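Local coordinates for protein 2-C-methyl-D-erythritol 4-phosphate cytidylyltransferase (Neisseria gonorrhoeae, PDB 1VGW) that probably catalyses transfer of a cytidylyl group from CTP to 2-C-methyl-D-erythritol 4-phosphate, a step of isoprenoid biosynthesis, releasing diphosphate, at residues Arg211-Thr216 against Tyr222-Leu227; Arg75-Gly80 against Thr98-Glu103; Ala174-Arg179 against Leu199-Leu204; His47-Leu52 against Arg124-Ala129. All blocks are in the same frame, centred on the assembly; numbering follows the deposited sequence.

Contact 1: residues Arg211-Thr216 against Tyr222-Leu227; sequences RNLKLT and YIVRLL
Arg-211 meets Leu-227 through its aliphatic stem, and no flat group packs across to the other segment: the guanidinium of Arg-211 has nothing from helix residues 222-227 on either face or along its edges. Arg-211 CG lies 3.8 Å from Leu-227 CD2, and Arg-211 CB is 4.0 Å from Leu-227 CD1, the two side chains crossing at about a right angle. Both leucine methyls therefore rest against the first carbons of the arginine, whose chain bends at chi2 and chi3, and only this stem touches Leu-227.

The centre belongs to Leu-213. Its CG sits between the backbone N and the carbonyl carbon (chi1 50°), a crowded setting, and with chi2 at 44° CD1 goes to Val-224 and CD2 to Ile-223. Leu-213 CD1 presses on Val-224 CG2 at 3.5 Å, the closest approach in the contact, while Leu-213 CD2 reaches Ile-223 CG2 at 4.1 Å. Val-224 CG2 also has Leu-215 CD2 as a looser neighbour at 4.4 Å; the CB of Leu-215 does not aim at the helix, but its end swings closer.

On the helix, Ile-223 packs against Ile-223 of the second subunit, so this patch continues into the dimer interface. Asn-212 and Lys-214 point the other way from the loop, and Asn-212 ND2 bonds to Gln-167 and Thr-168. The arrangement is a loop packed on the helix that follows it, in a GT-A-clan cytidylyltransferase; Lys-214, on the loop's other side, is predicted to position 2-C-methyl-D-erythritol 4-phosphate for nucleophilic attack.

Contact 2: residues Arg75-Gly80 against Thr98-Glu103; sequences RVWKNG and TGLAAE
Arg-75 and Trp-77, the two residues that close on Leu-100, are held on their own side by polar backbone bonds: Arg-75 pairs with Thr-53 and Val-55, and Trp-77 with Val-55 and Val-57, as strand 75-77 runs parallel to strand 52-56. Across the contact itself the meeting is apolar or nearly so. Leu-100 comes head-on at both side chains; its CD1 is shared by the two, and CD2 goes to Arg-75 alone.

The guanidinium of Arg-75 lies with one face toward the leucine. Leu-100 CD1 stands 4.0 Å above the plane, over its centre, while Leu-100 CD2 approaches Arg-75 NH2 at 3.7 Å. The bend at chi2 (-132°) turns the guanidinium so that this face meets the leucine methyls.

The same CD1 serves the indole differently, arriving at the rim of the ring near its plane, 3.8 Å from Trp-77 CZ2. Residues 98-103 leave the helix of a beta-alpha-beta crossover, which runs from strand 75-77 through helix 84-98 to the parallel strand 106-109, beyond strands 52-56 and 7-12 in the sheet. Gly-99 breaks the helix with a positive phi of 97°, and Leu-100 follows directly, aimed back at the strand the helix came from. Leu-95 of that helix packs on both Trp-77 and Leu-100, and Lys-94 makes a cation-pi contact with the indole.

Contact 3: residues Ala174-Arg179 against Leu199-Leu204; sequences AGLLHR and LGVRPL
Leu-199 opens the second segment by leaning on Leu-176 just where helix 192-197 gives way to a Schellman motif. Leu-199 CD2 lies 4.0 Å from Leu-176 CD1, and the two side chains slide past each other in opposite directions, so the touch is methyl against methyl.

Gly-200 is the next step and the turning point. Its positive phi of 92° takes the chain out of the helix, with two bonds back into the last turn. The turn brings Val-201 round to face helix 174-180. Val-201 CG2 approaches Leu-176 CD1 at 4.3 Å, making that single methyl the shared partner of both residues that flank the glycine. Leu-176 can serve both because its CG is placed opposite the backbone N (chi1 176°), which, with chi2 at 61°, brings CD1 to the loop.

Behind the contact, Val-201 also packs on Val-196 of helix 192-197 and on Glu-134, in a loop. Further along, Pro-203 packs on Val-196 and Glu-197 of the same helix while its backbone bonds to the second subunit, and Leu-204 starts strand 204-207 by pairing with Gly-135 and Ile-137.

One turn beyond Leu-176, Arg-179 starts toward the loop at its CB but folds back along its own helix: Gly-175 O accepts the backbone N of Arg-179 at 3.0 Å and, more weakly, Arg-179 NE at 3.3 Å.

Contact 4: residues His47-Leu52 against Arg124-Ala129; sequences HEAVDL and RLIEQA
Ile-126 reaches out from helix 119-129 with its delta methyl, and three residues of the loop gather round it. The isoleucine's CG1 stands beside the backbone N, opposite the carbonyl carbon (chi1 -77°), and chi2 of 151° keeps the chain extended, so CD1 is carried well forward of the helix. Ala-49 CB is its nearest neighbour, 4.0 Å from Ile-126 CD1; the branch methyl joins in, with Ile-126 CG2 4.2 Å from Ala-49 CB.

The other two neighbours come from the two ends of the turn. Val-50 CG2 stands 4.2 Å from Ile-126 CD1. His-47 swings its ring away from its own backbone N (chi1 -156°), which sets the carbon CD2 against the isoleucine, 4.3 Å from Ile-126 CD1.

Backbone shape lets all three converge: residues 47-50 form a type I beta turn, closed by Val-50 N bonding to His-47 O at 3.2 Å. The turn links helix 36-45 to strand 52-56, and Ala-49 O accepts a hydrogen bond from ND2 of Asn-7, at the start of strand 7-12, a residue that Ile-126 also touches.

Every approach between the two segments is carbon to carbon, with nothing directional to fix an orientation. The fit between turn and helix therefore depends on shape and dispersion, concentrated on one methyl group.

Overall arrangement
Contact 1 alone draws on buried residues and is partly buried; contacts 2, 3 and 4 lie at the surface, away from the annotated sites. All four join a loop or short strand to another element, largely by apolar packing, but contact 2 sets one leucine against a guanidinium and an indole, contact 3 is purely aliphatic, and contact 4 gathers an imidazole and two aliphatic groups round one methyl. Contacts 2 and 3 meet where Glu-103 O probably bonds to Gly-175 N, and contacts 3 and 4 where Leu-204 packs on Gln-128 and Ala-129. Contact 2 is nested within the loop closed by contact 4. Contacts 1 and 3 both touch the second subunit.

Contact 1: residues Arg211-Thr216 against Tyr222-Leu227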
loop_
_atom_site.group_PDB
_atom_site.type_symbol
_atom_site.label_atom_id
_atom_site.label_comp_id
_atom_site.label_asym_id
_atom_site.label_seq_id
_atom_site.Cartn_x
_atom_site.Cartn_y
_atom_site.Cartn_z
ATOM N N ARG B 211 -2.717 -3.389 7.851
ATOM C CA ARG B 211 -3.861 -2.714 8.461
ATOM C C ARG B 211 -3.479 -1.353 9.035
ATOM O O ARG B 211 -4.376 -0.519 9.253
ATOM C CB ARG B 211 -4.442 -3.545 9.628
ATOM C CG ARG B 211 -4.955 -4.922 9.273
ATOM C CD ARG B 211 -4.289 -5.986 10.163
ATOM N NE ARG B 211 -4.830 -6.053 11.489
ATOM C CZ ARG B 211 -4.297 -6.607 12.568
ATOM N NH1 ARG B 211 -4.948 -6.559 13.732
ATOM N NH2 ARG B 211 -3.118 -7.210 12.510
ATOM N N ASN B 212 -2.194 -1.078 9.244
ATOM C CA ASN B 212 -1.716 0.195 9.808
ATOM C C ASN B 212 -1.759 1.319 8.803
ATOM O O ASN B 212 -0.852 2.183 8.702
ATOM C CB ASN B 212 -0.268 -0.016 10.310
ATOM C CG ASN B 212 0.307 1.113 11.122
ATOM O OD1 ASN B 212 -0.412 1.909 11.742
ATOM N ND2 ASN B 212 1.634 1.234 11.138
ATOM N N LEU B 213 -2.817 1.381 7.998
ATOM C CA LEU B 213 -2.919 2.393 6.960
ATOM C C LEU B 213 -3.387 3.721 7.508
ATOM O O LEU B 213 -3.946 3.789 8.583
ATOM C CB LEU B 213 -3.795 1.937 5.817
ATOM C CG LEU B 213 -5.176 1.369 6.085
ATOM C CD1 LEU B 213 -5.966 2.159 7.103
ATOM C CD2 LEU B 213 -5.941 1.269 4.751
ATOM N N LYS B 214 -3.198 4.770 6.747
ATOM C CA LYS B 214 -3.604 6.114 7.163
ATOM C C LYS B 214 -4.917 6.506 6.510
ATOM O O LYS B 214 -5.166 6.104 5.368
ATOM C CB LYS B 214 -2.481 7.070 6.697
ATOM C CG LYS B 214 -2.437 8.392 7.420
ATOM C CD LYS B 214 -1.468 9.363 6.734
ATOM C CE LYS B 214 -1.332 10.620 7.568
ATOM N NZ LYS B 214 -0.810 11.785 6.807
ATOM N N LEU B 215 -5.753 7.262 7.185
ATOM C CA LEU B 215 -7.018 7.739 6.681
ATOM C C LEU B 215 -6.837 9.085 5.971
ATOM O O LEU B 215 -6.768 10.118 6.633
ATOM C CB LEU B 215 -8.069 7.836 7.790
ATOM C CG LEU B 215 -9.467 8.345 7.408
ATOM C CD1 LEU B 215 -9.752 8.165 5.920
ATOM C CD2 LEU B 215 -10.564 7.628 8.191
ATOM N N THR B 216 -6.723 9.046 4.638
ATOM C CA THR B 216 -6.521 10.225 3.820
ATOM C C THR B 216 -7.543 10.423 2.695
ATOM O O THR B 216 -7.581 11.541 2.141
ATOM C CB THR B 216 -5.128 10.199 3.134
ATOM O OG1 THR B 216 -5.100 9.017 2.320
ATOM C CG2 THR B 216 -4.002 10.168 4.140
ATOM N N TYR B 222 -13.482 3.573 4.176
ATOM C CA TYR B 222 -14.285 2.365 4.063
ATOM C C TYR B 222 -13.522 1.202 4.678
ATOM O O TYR B 222 -14.062 0.432 5.481
ATOM C CB TYR B 222 -14.661 2.087 2.611
ATOM C CG TYR B 222 -15.344 0.754 2.396
ATOM C CD1 TYR B 222 -14.979 -0.074 1.348
ATOM C CD2 TYR B 222 -16.358 0.328 3.247
ATOM C CE1 TYR B 222 -15.616 -1.287 1.143
ATOM C CE2 TYR B 222 -16.993 -0.882 3.065
ATOM C CZ TYR B 222 -16.615 -1.684 2.004
ATOM O OH TYR B 222 -17.250 -2.897 1.828
ATOM N N ILE B 223 -12.235 1.120 4.340
ATOM C CA ILE B 223 -11.390 0.047 4.884
ATOM C C ILE B 223 -11.162 0.214 6.373
ATOM O O ILE B 223 -11.155 -0.760 7.150
ATOM C CB ILE B 223 -10.045 -0.032 4.127
ATOM C CG1 ILE B 223 -10.302 -0.209 2.615
ATOM C CG2 ILE B 223 -9.232 -1.215 4.643
ATOM C CD1 ILE B 223 -9.059 -0.445 1.793
ATOM N N VAL B 224 -11.054 1.459 6.837
ATOM C CA VAL B 224 -10.850 1.707 8.269
ATOM C C VAL B 224 -12.084 1.312 9.074
ATOM O O VAL B 224 -11.987 0.563 10.059
ATOM C CB VAL B 224 -10.479 3.171 8.537
ATOM C CG1 VAL B 224 -10.521 3.510 10.018
ATOM C CG2 VAL B 224 -9.101 3.498 7.987
ATOM N N ARG B 225 -13.241 1.808 8.632
ATOM C CA ARG B 225 -14.523 1.532 9.286
ATOM C C ARG B 225 -14.784 0.028 9.353
ATOM O O ARG B 225 -15.208 -0.497 10.388
ATOM C CB ARG B 225 -15.663 2.250 8.574
ATOM C CG ARG B 225 -17.004 1.572 8.569
ATOM C CD ARG B 225 -17.801 1.751 9.842
ATOM N NE ARG B 225 -18.296 3.116 10.006
ATOM C CZ ARG B 225 -19.033 3.520 11.038
ATOM N NH1 ARG B 225 -19.363 2.665 12.003
ATOM N NH2 ARG B 225 -19.436 4.786 11.110
ATOM N N LEU B 226 -14.477 -0.651 8.257
ATOM C CA LEU B 226 -14.619 -2.076 8.118
ATOM C C LEU B 226 -13.691 -2.865 9.015
ATOM O O LEU B 226 -14.067 -3.914 9.537
ATOM C CB LEU B 226 -14.369 -2.479 6.649
ATOM N N LEU B 227 -12.464 -2.393 9.222
ATOM C CA LEU B 227 -11.487 -3.089 10.045
ATOM C C LEU B 227 -11.760 -3.008 11.536
ATOM O O LEU B 227 -11.243 -3.835 12.298
ATOM C CB LEU B 227 -10.073 -2.510 9.831
ATOM C CG LEU B 227 -9.203 -3.205 8.768
ATOM C CD1 LEU B 227 -8.041 -2.292 8.399
ATOM C CD2 LEU B 227 -8.692 -4.534 9.315
#

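Contact 2: residues Arg75-Gly80 against Thr98-Glu103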
loop_
_atom_site.group_PDB
_atom_site.type_symbol
_atom_site.label_atom_id
_atom_site.label_comp_id
_atom_site.label_asym_id
_atom_site.label_seq_id
_atom_site.Cartn_x
_atom_site.Cartn_y
_atom_site.Cartn_z
ATOM N N ARG B 75 -1.922 13.972 28.009
ATOM C CA ARG B 75 -1.657 15.416 28.119
ATOM C C ARG B 75 -1.975 16.126 26.822
ATOM O O ARG B 75 -1.385 15.801 25.788
ATOM C CB ARG B 75 -0.201 15.624 28.519
ATOM C CG ARG B 75 0.140 14.786 29.780
ATOM C CD ARG B 75 0.855 15.740 30.750
ATOM N NE ARG B 75 1.421 14.959 31.871
ATOM C CZ ARG B 75 1.797 15.588 32.978
ATOM N NH1 ARG B 75 1.681 16.899 33.040
ATOM N NH2 ARG B 75 2.307 14.906 33.984
ATOM N N VAL B 76 -2.892 17.098 26.871
ATOM C CA VAL B 76 -3.283 17.803 25.662
ATOM C C VAL B 76 -2.610 19.156 25.650
ATOM O O VAL B 76 -3.071 20.062 26.347
ATOM C CB VAL B 76 -4.824 17.906 25.574
ATOM C CG1 VAL B 76 -5.258 18.923 24.526
ATOM C CG2 VAL B 76 -5.448 16.552 25.230
ATOM N N TRP B 77 -1.540 19.326 24.870
ATOM C CA TRP B 77 -0.845 20.623 24.842
ATOM C C TRP B 77 -1.287 21.480 23.668
ATOM O O TRP B 77 -1.498 20.982 22.549
ATOM C CB TRP B 77 0.681 20.401 24.767
ATOM C CG TRP B 77 1.278 19.818 26.019
ATOM C CD1 TRP B 77 0.690 19.752 27.265
ATOM C CD2 TRP B 77 2.599 19.276 26.150
ATOM N NE1 TRP B 77 1.565 19.181 28.141
ATOM C CE2 TRP B 77 2.747 18.882 27.499
ATOM C CE3 TRP B 77 3.671 19.106 25.276
ATOM C CZ2 TRP B 77 3.910 18.281 27.990
ATOM C CZ3 TRP B 77 4.825 18.493 25.759
ATOM C CH2 TRP B 77 4.942 18.097 27.103
ATOM N N LYS B 78 -1.353 22.793 23.858
ATOM C CA LYS B 78 -1.835 23.646 22.759
ATOM C C LYS B 78 -0.762 24.525 22.173
ATOM O O LYS B 78 -0.879 25.746 22.097
ATOM C CB LYS B 78 -3.055 24.473 23.212
ATOM C CG LYS B 78 -4.219 23.583 23.654
ATOM C CD LYS B 78 -5.424 24.404 24.044
ATOM C CE LYS B 78 -6.574 23.515 24.492
ATOM N NZ LYS B 78 -7.664 24.328 25.089
ATOM N N ASN B 79 0.322 23.901 21.716
ATOM C CA ASN B 79 1.414 24.649 21.125
ATOM C C ASN B 79 1.788 24.022 19.783
ATOM O O ASN B 79 2.956 23.831 19.478
ATOM C CB ASN B 79 2.630 24.750 22.036
ATOM C CG ASN B 79 3.113 23.367 22.459
ATOM O OD1 ASN B 79 2.402 22.703 23.199
ATOM N ND2 ASN B 79 4.260 22.939 21.973
ATOM N N GLY B 80 0.739 23.764 19.012
ATOM C CA GLY B 80 0.891 23.242 17.665
ATOM C C GLY B 80 1.622 24.304 16.819
ATOM O O GLY B 80 1.677 25.464 17.219
ATOM N N THR B 98 10.255 20.545 30.173
ATOM C CA THR B 98 9.364 20.223 31.271
ATOM C C THR B 98 9.929 19.249 32.259
ATOM O O THR B 98 9.506 19.260 33.426
ATOM C CB THR B 98 8.019 19.742 30.647
ATOM O OG1 THR B 98 7.104 20.868 30.731
ATOM C CG2 THR B 98 7.433 18.532 31.236
ATOM N N GLY B 99 10.770 18.313 31.853
ATOM C CA GLY B 99 11.317 17.302 32.732
ATOM C C GLY B 99 10.562 15.987 32.661
ATOM O O GLY B 99 10.929 15.002 33.338
ATOM N N LEU B 100 9.539 15.927 31.811
ATOM C CA LEU B 100 8.767 14.675 31.656
ATOM C C LEU B 100 9.591 13.617 30.948
ATOM O O LEU B 100 9.419 12.400 31.088
ATOM C CB LEU B 100 7.461 15.005 30.969
ATOM C CG LEU B 100 6.378 15.694 31.796
ATOM C CD1 LEU B 100 5.231 16.153 30.892
ATOM C CD2 LEU B 100 5.834 14.769 32.874
ATOM N N ALA B 101 10.509 14.030 30.050
ATOM C CA ALA B 101 11.375 13.098 29.382
ATOM C C ALA B 101 12.859 13.346 29.737
ATOM O O ALA B 101 13.238 14.513 29.755
ATOM C CB ALA B 101 11.352 13.311 27.838
ATOM N N ALA B 102 13.625 12.281 29.894
ATOM C CA ALA B 102 15.099 12.492 30.035
ATOM C C ALA B 102 15.717 12.364 28.636
ATOM O O ALA B 102 15.146 11.660 27.748
ATOM C CB ALA B 102 15.689 11.404 30.922
ATOM N N GLU B 103 16.969 12.830 28.488
ATOM C CA GLU B 103 17.658 12.712 27.201
ATOM C C GLU B 103 17.585 11.309 26.631
ATOM O O GLU B 103 17.554 11.148 25.396
ATOM C CB GLU B 103 19.145 13.093 27.326
ATOM C CG GLU B 103 19.465 14.567 27.395
ATOM C CD GLU B 103 19.939 15.161 26.098
ATOM O OE1 GLU B 103 19.677 16.364 25.811
ATOM O OE2 GLU B 103 20.559 14.471 25.270
#

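Contact 3: residues Ala174-Arg179 against Leu199-Leu204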
loop_
_atom_site.group_PDB
_atom_site.type_symbol
_atom_site.label_atom_id
_atom_site.label_comp_id
_atom_site.label_asym_id
_atom_site.label_seq_id
_atom_site.Cartn_x
_atom_site.Cartn_y
_atom_site.Cartn_z
ATOM N N ALA B 174 14.841 11.020 23.000
ATOM C CA ALA B 174 14.484 12.440 23.025
ATOM C C ALA B 174 15.596 13.351 22.666
ATOM O O ALA B 174 15.421 14.304 21.879
ATOM C CB ALA B 174 13.891 12.727 24.414
ATOM N N GLY B 175 16.821 13.135 23.212
ATOM C CA GLY B 175 17.960 14.002 22.897
ATOM C C GLY B 175 18.437 13.829 21.463
ATOM O O GLY B 175 18.709 14.857 20.792
ATOM N N LEU B 176 18.506 12.633 20.915
ATOM C CA LEU B 176 18.851 12.435 19.505
ATOM C C LEU B 176 17.828 13.075 18.553
ATOM O O LEU B 176 18.177 13.723 17.548
ATOM C CB LEU B 176 18.901 10.914 19.227
ATOM C CG LEU B 176 19.144 10.501 17.791
ATOM C CD1 LEU B 176 20.481 11.015 17.262
ATOM C CD2 LEU B 176 19.082 8.972 17.654
ATOM N N LEU B 177 16.520 12.944 18.865
ATOM C CA LEU B 177 15.436 13.555 18.051
ATOM C C LEU B 177 15.462 15.063 18.160
ATOM O O LEU B 177 15.446 15.822 17.172
ATOM C CB LEU B 177 14.081 12.995 18.546
ATOM C CG LEU B 177 12.836 13.204 17.690
ATOM C CD1 LEU B 177 13.047 12.774 16.241
ATOM C CD2 LEU B 177 11.641 12.419 18.284
ATOM N N HIS B 178 15.545 15.622 19.373
ATOM C CA HIS B 178 15.666 17.092 19.482
ATOM C C HIS B 178 16.853 17.601 18.648
ATOM O O HIS B 178 16.817 18.596 17.915
ATOM C CB HIS B 178 15.891 17.437 20.945
ATOM C CG HIS B 178 15.960 18.877 21.259
ATOM N ND1 HIS B 178 14.933 19.760 21.029
ATOM C CD2 HIS B 178 16.965 19.616 21.845
ATOM C CE1 HIS B 178 15.288 20.970 21.422
ATOM N NE2 HIS B 178 16.509 20.930 21.906
ATOM N N ARG B 179 17.983 16.877 18.715
ATOM C CA ARG B 179 19.162 17.261 17.972
ATOM C C ARG B 179 18.921 17.259 16.464
ATOM O O ARG B 179 19.223 18.258 15.811
ATOM C CB ARG B 179 20.333 16.306 18.314
ATOM C CG ARG B 179 21.666 16.983 18.424
ATOM C CD ARG B 179 22.146 17.065 19.880
ATOM N NE ARG B 179 21.868 15.907 20.655
ATOM C CZ ARG B 179 22.491 15.359 21.658
ATOM N NH1 ARG B 179 22.034 14.277 22.265
ATOM N NH2 ARG B 179 23.655 15.890 22.054
ATOM N N LEU B 199 22.352 12.700 10.402
ATOM C CA LEU B 199 23.365 12.854 11.463
ATOM C C LEU B 199 24.403 11.743 11.323
ATOM O O LEU B 199 25.379 11.699 12.070
ATOM C CB LEU B 199 22.651 12.751 12.812
ATOM C CG LEU B 199 22.364 14.015 13.578
ATOM C CD1 LEU B 199 22.301 15.257 12.732
ATOM C CD2 LEU B 199 21.138 13.875 14.486
ATOM N N GLY B 200 24.233 10.824 10.404
ATOM C CA GLY B 200 25.111 9.676 10.212
ATOM C C GLY B 200 24.616 8.478 11.004
ATOM O O GLY B 200 25.314 7.479 11.125
ATOM N N VAL B 201 23.375 8.525 11.521
ATOM C CA VAL B 201 22.847 7.391 12.293
ATOM C C VAL B 201 21.876 6.609 11.392
ATOM O O VAL B 201 21.011 7.288 10.810
ATOM C CB VAL B 201 22.021 7.925 13.486
ATOM C CG1 VAL B 201 21.366 6.776 14.240
ATOM C CG2 VAL B 201 22.774 8.860 14.387
ATOM N N ARG B 202 21.851 5.319 11.383
ATOM C CA ARG B 202 20.999 4.460 10.602
ATOM C C ARG B 202 19.948 3.740 11.435
ATOM O O ARG B 202 20.250 2.673 12.022
ATOM C CB ARG B 202 21.879 3.383 9.951
ATOM C CG ARG B 202 22.900 3.936 8.921
ATOM C CD ARG B 202 23.505 2.683 8.249
ATOM N NE ARG B 202 24.007 2.936 6.928
ATOM C CZ ARG B 202 24.354 1.939 6.094
ATOM N NH1 ARG B 202 24.215 0.683 6.454
ATOM N NH2 ARG B 202 24.868 2.272 4.929
ATOM N N PRO B 203 18.686 4.166 11.397
ATOM C CA PRO B 203 17.647 3.536 12.237
ATOM C C PRO B 203 17.286 2.151 11.778
ATOM O O PRO B 203 17.478 1.821 10.597
ATOM C CB PRO B 203 16.481 4.497 12.181
ATOM C CG PRO B 203 17.070 5.795 11.769
ATOM C CD PRO B 203 18.182 5.415 10.790
ATOM N N LEU B 204 16.830 1.284 12.689
ATOM C CA LEU B 204 16.420 -0.065 12.272
ATOM C C LEU B 204 15.099 0.005 11.490
ATOM O O LEU B 204 14.312 0.950 11.661
ATOM C CB LEU B 204 16.212 -1.000 13.477
ATOM C CG LEU B 204 17.273 -1.164 14.529
ATOM C CD1 LEU B 204 16.755 -1.950 15.737
ATOM C CD2 LEU B 204 18.484 -1.924 13.990
#

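Contact 4: residues His47-Leu52 against Arg124-Ala129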
loop_
_atom_site.group_PDB
_atom_site.type_symbol
_atom_site.label_atom_id
_atom_site.label_comp_id
_atom_site.label_asym_id
_atom_site.label_seq_id
_atom_site.Cartn_x
_atom_site.Cartn_y
_atom_site.Cartn_z
ATOM N N HIS B 47 -1.785 0.045 26.289
ATOM C CA HIS B 47 -0.565 -0.729 26.075
ATOM C C HIS B 47 0.360 -0.620 27.266
ATOM O O HIS B 47 0.831 0.469 27.623
ATOM C CB HIS B 47 0.130 -0.224 24.798
ATOM C CG HIS B 47 1.020 -1.272 24.208
ATOM N ND1 HIS B 47 0.606 -2.062 23.151
ATOM C CD2 HIS B 47 2.257 -1.676 24.541
ATOM C CE1 HIS B 47 1.566 -2.930 22.862
ATOM N NE2 HIS B 47 2.580 -2.713 23.694
ATOM N N GLU B 48 0.646 -1.751 27.884
ATOM C CA GLU B 48 1.426 -1.815 29.102
ATOM C C GLU B 48 2.784 -1.147 29.091
ATOM O O GLU B 48 3.144 -0.457 30.061
ATOM C CB GLU B 48 1.540 -3.290 29.552
ATOM C CG GLU B 48 0.182 -3.968 29.626
ATOM C CD GLU B 48 0.245 -5.361 30.231
ATOM O OE1 GLU B 48 -0.072 -5.490 31.439
ATOM O OE2 GLU B 48 0.598 -6.328 29.517
ATOM N N ALA B 49 3.521 -1.228 27.986
ATOM C CA ALA B 49 4.849 -0.674 27.895
ATOM C C ALA B 49 4.924 0.810 27.666
ATOM O O ALA B 49 6.052 1.329 27.643
ATOM C CB ALA B 49 5.618 -1.389 26.754
ATOM N N VAL B 50 3.821 1.501 27.454
ATOM C CA VAL B 50 3.839 2.948 27.185
ATOM C C VAL B 50 3.610 3.628 28.507
ATOM O O VAL B 50 2.696 3.227 29.218
ATOM C CB VAL B 50 2.766 3.317 26.143
ATOM C CG1 VAL B 50 2.556 4.820 25.957
ATOM C CG2 VAL B 50 3.168 2.706 24.803
ATOM N N ASP B 51 4.387 4.617 28.875
ATOM C CA ASP B 51 4.274 5.232 30.185
ATOM C C ASP B 51 3.535 6.552 30.170
ATOM O O ASP B 51 3.158 7.067 31.226
ATOM C CB ASP B 51 5.731 5.480 30.719
ATOM C CG ASP B 51 6.535 4.200 30.664
ATOM O OD1 ASP B 51 6.139 3.209 31.325
ATOM O OD2 ASP B 51 7.510 4.113 29.872
ATOM N N LEU B 52 3.399 7.187 29.009
ATOM C CA LEU B 52 2.740 8.466 28.901
ATOM C C LEU B 52 2.350 8.693 27.422
ATOM O O LEU B 52 2.956 8.081 26.519
ATOM C CB LEU B 52 3.682 9.584 29.363
ATOM C CG LEU B 52 3.187 11.014 29.353
ATOM C CD1 LEU B 52 2.317 11.327 30.576
ATOM C CD2 LEU B 52 4.302 12.038 29.289
ATOM N N ARG B 124 6.415 -5.070 19.001
ATOM C CA ARG B 124 7.650 -5.303 18.239
ATOM C C ARG B 124 8.510 -4.043 18.128
ATOM O O ARG B 124 9.731 -4.081 18.331
ATOM C CB ARG B 124 7.279 -5.734 16.815
ATOM C CG ARG B 124 7.395 -7.213 16.536
ATOM C CD ARG B 124 7.634 -7.469 15.058
ATOM N NE ARG B 124 6.629 -6.868 14.220
ATOM C CZ ARG B 124 5.375 -7.231 14.033
ATOM N NH1 ARG B 124 4.622 -6.526 13.191
ATOM N NH2 ARG B 124 4.852 -8.265 14.669
ATOM N N LEU B 125 7.918 -2.888 17.828
ATOM C CA LEU B 125 8.724 -1.663 17.733
ATOM C C LEU B 125 9.405 -1.338 19.046
ATOM O O LEU B 125 10.543 -0.856 19.086
ATOM C CB LEU B 125 7.856 -0.495 17.283
ATOM C CG LEU B 125 8.441 0.898 17.197
ATOM C CD1 LEU B 125 9.482 0.979 16.064
ATOM C CD2 LEU B 125 7.349 1.959 16.976
ATOM N N ILE B 126 8.662 -1.431 20.156
ATOM C CA ILE B 126 9.198 -1.095 21.462
ATOM C C ILE B 126 10.331 -2.065 21.820
ATOM O O ILE B 126 11.374 -1.587 22.254
ATOM C CB ILE B 126 8.148 -1.077 22.562
ATOM C CG1 ILE B 126 7.316 0.220 22.476
ATOM C CG2 ILE B 126 8.734 -1.182 23.973
ATOM C CD1 ILE B 126 5.884 -0.001 23.008
ATOM N N GLU B 127 10.107 -3.342 21.568
ATOM C CA GLU B 127 11.060 -4.388 21.869
ATOM C C GLU B 127 12.352 -4.297 21.079
ATOM O O GLU B 127 13.451 -4.343 21.645
ATOM C CB GLU B 127 10.386 -5.750 21.624
ATOM C CG GLU B 127 11.213 -6.941 22.079
ATOM C CD GLU B 127 11.484 -6.892 23.572
ATOM O OE1 GLU B 127 10.545 -6.607 24.342
ATOM O OE2 GLU B 127 12.644 -7.102 23.964
ATOM N N GLN B 128 12.232 -4.046 19.765
ATOM C CA GLN B 128 13.428 -3.953 18.915
ATOM C C GLN B 128 14.063 -2.600 18.842
ATOM O O GLN B 128 15.268 -2.440 19.122
ATOM C CB GLN B 128 13.045 -4.474 17.522
ATOM C CG GLN B 128 12.591 -5.933 17.608
ATOM C CD GLN B 128 11.934 -6.427 16.351
ATOM O OE1 GLN B 128 11.227 -7.440 16.373
ATOM N NE2 GLN B 128 12.124 -5.737 15.231
ATOM N N ALA B 129 13.319 -1.534 18.589
ATOM C CA ALA B 129 13.975 -0.216 18.503
ATOM C C ALA B 129 14.086 0.417 19.862
ATOM O O ALA B 129 14.874 1.351 20.085
ATOM C CB ALA B 129 13.190 0.672 17.533
#